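Local coordinates for protein pentafunctional AROM polypeptide (PDB 5SWV) that probably catalyses dehydration of 3-dehydroquinate and reduction of 3-dehydroshikimate, two steps of the shikimate pathway, through its dehydroquinase and shikimate dehydrogenase regions, at residues Tyr19-Ile22 with Glu23-Leu26; Glu40-Val43 with Asp44-Lys47. All coordinates share one frame; numbering follows the deposited sequence.

Contact 1 of 2, residues Tyr19-Ile22 with Glu23-Leu26; sequences YPRI and EDAL
Bends in both chains bring R21 and E23 together. R21 is bent at chi2 (-71°) and at chi3, while the E23 chain turns at chi2 (90°). The contact is local: it is the loop that follows strand 13-17 of a type I dehydroquinase TIM barrel, as it runs into the short helix 22-25. R21 uses its NE and one terminal nitrogen, each paired with a different oxygen of E23. R21 NE donates to E23 OE1 at 3.0 Å, and R21 NH2 donates to E23 OE2, also at 3.0 Å. The two flat groups stand steeply to each other, 74° apart. Both nitrogens therefore come from above the carboxylate plane, so this is a paired salt bridge without the usual coplanar fork. E23 OE1 also accepts from Q64 on helix 58-69, which should help to hold the carboxylate in place.

The backbone turns beside this pair. I22 O accepts from A25 N at 2.9 Å, and the bond from L26 N to the same oxygen is weak. D24 N makes another weak bond, to R21 O. Together these bonds draw the chain into the turn at the short helix.

Y19 lies over this turn. One face of its ring covers the A25 backbone at CA and the carbonyl oxygen of D24, both toward the rim. I22 CG2 reaches L26 CD2 at 4.0 Å, a looser apolar touch. I22 also packs on L67, so it faces helix 58-69. On the Y19 ring, CD1 lies 3.7 Å from D24 CB, and the closest approach is from CD2 to the methyl CB of A25, at 3.5 Å.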
ATOM      1  N   TYR A  19       6.062 -13.585 -13.523  1.00 34.96           N
ATOM      2  CA  TYR A  19       7.276 -14.366 -13.362  1.00 35.50           C
ATOM      3  C   TYR A  19       6.902 -15.842 -13.402  1.00 35.27           C
ATOM      4  O   TYR A  19       5.774 -16.191 -13.075  1.00 36.00           O
ATOM      5  CB  TYR A  19       7.916 -14.089 -12.015  1.00 35.84           C
ATOM      6  CG  TYR A  19       8.604 -12.756 -11.867  1.00 36.50           C
ATOM      7  CD1 TYR A  19       9.895 -12.568 -12.354  1.00 36.86           C
ATOM      8  CD2 TYR A  19       7.998 -11.698 -11.182  1.00 36.31           C
ATOM      9  CE1 TYR A  19      10.557 -11.365 -12.177  1.00 36.98           C
ATOM     10  CE2 TYR A  19       8.654 -10.487 -11.010  1.00 36.30           C
ATOM     11  CZ  TYR A  19       9.934 -10.332 -11.509  1.00 36.91           C
ATOM     12  OH  TYR A  19      10.609  -9.149 -11.360  1.00 37.93           O
ATOM     13  N   PRO A  20       7.844 -16.715 -13.763  1.00 35.58           N
ATOM     14  CA  PRO A  20       7.623 -18.149 -13.598  1.00 35.84           C
ATOM     15  C   PRO A  20       7.608 -18.630 -12.159  1.00 35.98           C
ATOM     16  O   PRO A  20       7.062 -19.693 -11.903  1.00 36.29           O
ATOM     17  CB  PRO A  20       8.816 -18.788 -14.309  1.00 36.31           C
ATOM     18  CG  PRO A  20       9.562 -17.687 -14.957  1.00 36.01           C
ATOM     19  CD  PRO A  20       9.193 -16.432 -14.265  1.00 36.09           C
ATOM     20  N   ARG A  21       8.241 -17.889 -11.248  1.00 36.71           N
ATOM     21  CA  ARG A  21       8.295 -18.230  -9.811  1.00 37.41           C
ATOM     22  C   ARG A  21       8.165 -16.983  -8.931  1.00 36.93           C
ATOM     23  O   ARG A  21       8.757 -15.950  -9.234  1.00 36.32           O
ATOM     24  CB  ARG A  21       9.637 -18.883  -9.490  1.00 38.33           C
ATOM     25  CG  ARG A  21       9.918 -20.204 -10.182  1.00 39.53           C
ATOM     26  CD  ARG A  21       9.042 -21.306  -9.604  1.00 41.01           C
ATOM     27  NE  ARG A  21       9.416 -21.629  -8.220  1.00 41.68           N
ATOM     28  CZ  ARG A  21      10.242 -22.607  -7.841  1.00 42.01           C
ATOM     29  NH1 ARG A  21      10.824 -23.438  -8.716  1.00 42.04           N
ATOM     30  NH2 ARG A  21      10.485 -22.761  -6.551  1.00 42.71           N
ATOM     31  N   ILE A  22       7.416 -17.077  -7.835  1.00 36.74           N
ATOM     32  CA  ILE A  22       7.280 -15.942  -6.919  1.00 37.49           C
ATOM     33  C   ILE A  22       8.636 -15.599  -6.261  1.00 37.75           C
ATOM     34  O   ILE A  22       8.904 -14.426  -5.969  1.00 36.80           O
ATOM     35  CB  ILE A  22       6.126 -16.140  -5.886  1.00 38.18           C
ATOM     36  CG1 ILE A  22       4.799 -15.616  -6.436  1.00 38.36           C
ATOM     37  CG2 ILE A  22       6.346 -15.360  -4.585  1.00 38.48           C
ATOM     38  CD1 ILE A  22       4.315 -16.314  -7.666  1.00 38.87           C
ATOM     39  N   GLU A  23       9.492 -16.604  -6.074  1.00 38.47           N
ATOM     40  CA  GLU A  23      10.863 -16.387  -5.573  1.00 39.49           C
ATOM     41  C   GLU A  23      11.614 -15.348  -6.408  1.00 40.87           C
ATOM     42  O   GLU A  23      12.380 -14.553  -5.866  1.00 42.01           O
ATOM     43  CB  GLU A  23      11.677 -17.689  -5.568  1.00 39.27           C
ATOM     44  CG  GLU A  23      11.251 -18.726  -4.535  1.00 39.53           C
ATOM     45  CD  GLU A  23      10.189 -19.712  -5.027  1.00 39.79           C
ATOM     46  OE1 GLU A  23       9.531 -19.493  -6.074  1.00 39.73           O
ATOM     47  OE2 GLU A  23       9.999 -20.736  -4.352  1.00 39.57           O
ATOM     48  N   ASP A  24      11.385 -15.367  -7.726  1.00 41.82           N
ATOM     49  CA  ASP A  24      12.020 -14.433  -8.668  1.00 41.65           C
ATOM     50  C   ASP A  24      11.523 -13.005  -8.470  1.00 41.65           C
ATOM     51  O   ASP A  24      12.226 -12.059  -8.790  1.00 42.13           O
ATOM     52  CB  ASP A  24      11.767 -14.852 -10.131  1.00 41.52           C
ATOM     53  CG  ASP A  24      12.216 -16.275 -10.435  1.00 41.87           C
ATOM     54  OD1 ASP A  24      13.053 -16.820  -9.684  1.00 42.19           O
ATOM     55  OD2 ASP A  24      11.730 -16.850 -11.437  1.00 42.16           O
ATOM     56  N   ALA A  25      10.299 -12.861  -7.984  1.00 41.82           N
ATOM     57  CA  ALA A  25       9.705 -11.558  -7.734  1.00 42.02           C
ATOM     58  C   ALA A  25      10.192 -10.898  -6.452  1.00 42.24           C
ATOM     59  O   ALA A  25      10.243  -9.665  -6.390  1.00 42.95           O
ATOM     60  CB  ALA A  25       8.198 -11.690  -7.687  1.00 42.25           C
ATOM     61  N   LEU A  26      10.546 -11.709  -5.448  1.00 42.36           N
ATOM     62  CA  LEU A  26      10.714 -11.222  -4.078  1.00 42.65           C
ATOM     63  C   LEU A  26      11.778 -10.146  -3.891  1.00 42.79           C
ATOM     64  O   LEU A  26      11.497  -9.145  -3.258  1.00 42.95           O
ATOM     65  CB  LEU A  26      10.973 -12.358  -3.092  1.00 43.42           C
ATOM     66  CG  LEU A  26       9.850 -13.364  -2.835  1.00 44.43           C
ATOM     67  CD1 LEU A  26      10.291 -14.336  -1.747  1.00 44.82           C
ATOM     68  CD2 LEU A  26       8.522 -12.697  -2.479  1.00 44.23           C
TER

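Contact 2 of 2, residues Glu40-Val43 with Asp44-Lys47; sequences EVRV and DYLK
R42 and D44 form a two-pronged salt bridge at the C-terminal end of strand 38-42, in a TIM barrel of the type I dehydroquinase family. In TIM barrels this end of the strands forms the active site, so the pair is probably near the catalytic pocket. R42 NE donates to D44 OD1 at 2.8 Å, in an almost straight bond (173° at the hydrogen). R42 NH2 donates to D44 OD2, also at 2.8 Å. Each carboxylate oxygen uses its syn lone pair, and the two flat groups are nearly coplanar, 14° apart. D44 CG sits between its backbone N and carbonyl carbon (chi1 59°), which turns the carboxylate back toward the arginine.

Both oxygens have a second donor. L88 N bonds to D44 OD2, and R81 N makes a weak bond to D44 OD1. Two backbone carbonyls are also used in the turn: R42 O accepts from Y45 N at 3.0 Å, and V43 O accepts from L46 N at 3.1 Å.

Y45 runs beside R42. Its ring edge at CE1 is 3.5 Å from R42 NH2 and lies over one guanidinium face, with the two planes nearly perpendicular. L46 CD1 touches V43 CG1 and V41 CG1 loosely, each at 4.3 Å.

Four donors, one of them weak, share the two oxygens of the buried D44 carboxylate. This probably fixes its rotation and, through the coplanar pair, the direction of the R42 guanidinium.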
ATOM      1  N   GLU A  40      -2.189  -9.181  -9.758  1.00 37.44           N
ATOM      2  CA  GLU A  40      -2.648 -10.356 -10.459  1.00 38.20           C
ATOM      3  C   GLU A  40      -1.501 -11.337 -10.539  1.00 37.54           C
ATOM      4  O   GLU A  40      -0.435 -11.008 -11.049  1.00 36.99           O
ATOM      5  CB  GLU A  40      -3.100  -9.993 -11.860  1.00 40.30           C
ATOM      6  CG  GLU A  40      -3.749 -11.133 -12.616  1.00 42.14           C
ATOM      7  CD  GLU A  40      -4.313 -10.680 -13.946  1.00 43.74           C
ATOM      8  OE1 GLU A  40      -3.499 -10.306 -14.830  1.00 46.74           O
ATOM      9  OE2 GLU A  40      -5.562 -10.690 -14.106  1.00 43.86           O
ATOM     10  N   VAL A  41      -1.713 -12.534 -10.013  1.00 36.92           N
ATOM     11  CA  VAL A  41      -0.793 -13.616 -10.242  1.00 36.28           C
ATOM     12  C   VAL A  41      -1.320 -14.308 -11.471  1.00 36.10           C
ATOM     13  O   VAL A  41      -2.412 -14.875 -11.454  1.00 36.07           O
ATOM     14  CB  VAL A  41      -0.750 -14.617  -9.083  1.00 36.67           C
ATOM     15  CG1 VAL A  41       0.223 -15.748  -9.416  1.00 37.14           C
ATOM     16  CG2 VAL A  41      -0.365 -13.917  -7.784  1.00 36.53           C
ATOM     17  N   ARG A  42      -0.550 -14.219 -12.544  1.00 36.04           N
ATOM     18  CA  ARG A  42      -0.857 -14.907 -13.770  1.00 36.26           C
ATOM     19  C   ARG A  42      -0.388 -16.338 -13.591  1.00 36.79           C
ATOM     20  O   ARG A  42       0.802 -16.667 -13.790  1.00 37.84           O
ATOM     21  CB  ARG A  42      -0.192 -14.220 -14.970  1.00 36.07           C
ATOM     22  CG  ARG A  42      -0.914 -12.954 -15.405  1.00 35.84           C
ATOM     23  CD  ARG A  42      -2.250 -13.234 -16.090  1.00 35.88           C
ATOM     24  NE  ARG A  42      -2.104 -14.048 -17.310  1.00 36.27           N
ATOM     25  CZ  ARG A  42      -1.909 -13.575 -18.551  1.00 36.36           C
ATOM     26  NH1 ARG A  42      -1.829 -12.269 -18.823  1.00 36.35           N
ATOM     27  NH2 ARG A  42      -1.782 -14.427 -19.552  1.00 36.79           N
ATOM     28  N   VAL A  43      -1.346 -17.177 -13.210  1.00 36.16           N
ATOM     29  CA  VAL A  43      -1.087 -18.555 -12.825  1.00 35.78           C
ATOM     30  C   VAL A  43      -0.646 -19.349 -14.054  1.00 36.35           C
ATOM     31  O   VAL A  43       0.197 -20.255 -13.956  1.00 36.43           O
ATOM     32  CB  VAL A  43      -2.337 -19.183 -12.173  1.00 35.55           C
ATOM     33  CG1 VAL A  43      -2.112 -20.656 -11.860  1.00 35.65           C
ATOM     34  CG2 VAL A  43      -2.717 -18.424 -10.906  1.00 35.31           C
ATOM     35  N   ASP A  44      -1.191 -18.985 -15.216  1.00 36.52           N
ATOM     36  CA  ASP A  44      -0.756 -19.580 -16.485  1.00 37.05           C
ATOM     37  C   ASP A  44       0.750 -19.424 -16.787  1.00 36.89           C
ATOM     38  O   ASP A  44       1.317 -20.261 -17.495  1.00 35.64           O
ATOM     39  CB  ASP A  44      -1.631 -19.106 -17.664  1.00 37.44           C
ATOM     40  CG  ASP A  44      -1.618 -17.594 -17.861  1.00 38.22           C
ATOM     41  OD1 ASP A  44      -2.048 -16.861 -16.925  1.00 38.15           O
ATOM     42  OD2 ASP A  44      -1.201 -17.145 -18.966  1.00 38.16           O
ATOM     43  N   TYR A  45       1.389 -18.399 -16.216  1.00 37.47           N
ATOM     44  CA  TYR A  45       2.837 -18.192 -16.371  1.00 38.39           C
ATOM     45  C   TYR A  45       3.711 -18.926 -15.355  1.00 38.60           C
ATOM     46  O   TYR A  45       4.891 -19.108 -15.613  1.00 39.21           O
ATOM     47  CB  TYR A  45       3.194 -16.699 -16.348  1.00 38.84           C
ATOM     48  CG  TYR A  45       3.053 -16.025 -17.687  1.00 39.65           C
ATOM     49  CD1 TYR A  45       1.798 -15.717 -18.184  1.00 40.35           C
ATOM     50  CD2 TYR A  45       4.172 -15.688 -18.461  1.00 40.51           C
ATOM     51  CE1 TYR A  45       1.642 -15.088 -19.406  1.00 41.21           C
ATOM     52  CE2 TYR A  45       4.028 -15.070 -19.696  1.00 41.14           C
ATOM     53  CZ  TYR A  45       2.752 -14.770 -20.164  1.00 41.81           C
ATOM     54  OH  TYR A  45       2.534 -14.149 -21.375  1.00 42.25           O
ATOM     55  N   LEU A  46       3.159 -19.345 -14.217  1.00 38.89           N
ATOM     56  CA  LEU A  46       3.952 -20.076 -13.214  1.00 39.04           C
ATOM     57  C   LEU A  46       4.451 -21.421 -13.766  1.00 40.48           C
ATOM     58  O   LEU A  46       3.732 -22.089 -14.504  1.00 40.47           O
ATOM     59  CB  LEU A  46       3.132 -20.355 -11.954  1.00 38.39           C
ATOM     60  CG  LEU A  46       2.521 -19.213 -11.153  1.00 38.07           C
ATOM     61  CD1 LEU A  46       1.669 -19.768 -10.024  1.00 38.06           C
ATOM     62  CD2 LEU A  46       3.598 -18.301 -10.603  1.00 38.37           C
ATOM     63  N   LYS A  47       5.658 -21.824 -13.377  1.00 42.33           N
ATOM     64  CA  LYS A  47       6.240 -23.101 -13.810  1.00 43.85           C
ATOM     65  C   LYS A  47       6.623 -23.981 -12.610  1.00 43.80           C
ATOM     66  O   LYS A  47       7.549 -23.671 -11.860  1.00 43.53           O
ATOM     67  CB  LYS A  47       7.457 -22.860 -14.718  1.00 45.23           C
ATOM     68  CG  LYS A  47       7.179 -22.009 -15.961  1.00 46.52           C
ATOM     69  CD  LYS A  47       6.265 -22.688 -16.991  1.00 48.01           C
ATOM     70  CE  LYS A  47       6.995 -23.788 -17.760  1.00 50.07           C
ATOM     71  NZ  LYS A  47       6.208 -25.039 -18.000  1.00 51.23           N
TER

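In the fold
Contact 1 comes first along the chain and contact 2 follows it. Their centres are 10 Å apart, on the same side of the chain's centre. Contact 1 follows strand 13-17, and contact 2 spans the end of strand 38-42 and the loop after it. These two strands are parallel neighbours in the eight-stranded sheet of the barrel, so both contacts lie where consecutive strands give way to loops. The loops touch directly. P20 O and K47 N are 2.9 Å apart, probably hydrogen-bonded, and I22 CD1 packs on L46 CD2. Side chains of both contacts also pack on helix 58-69. Both loops leave the C-terminal strand ends, which carry the active site in TIM barrels.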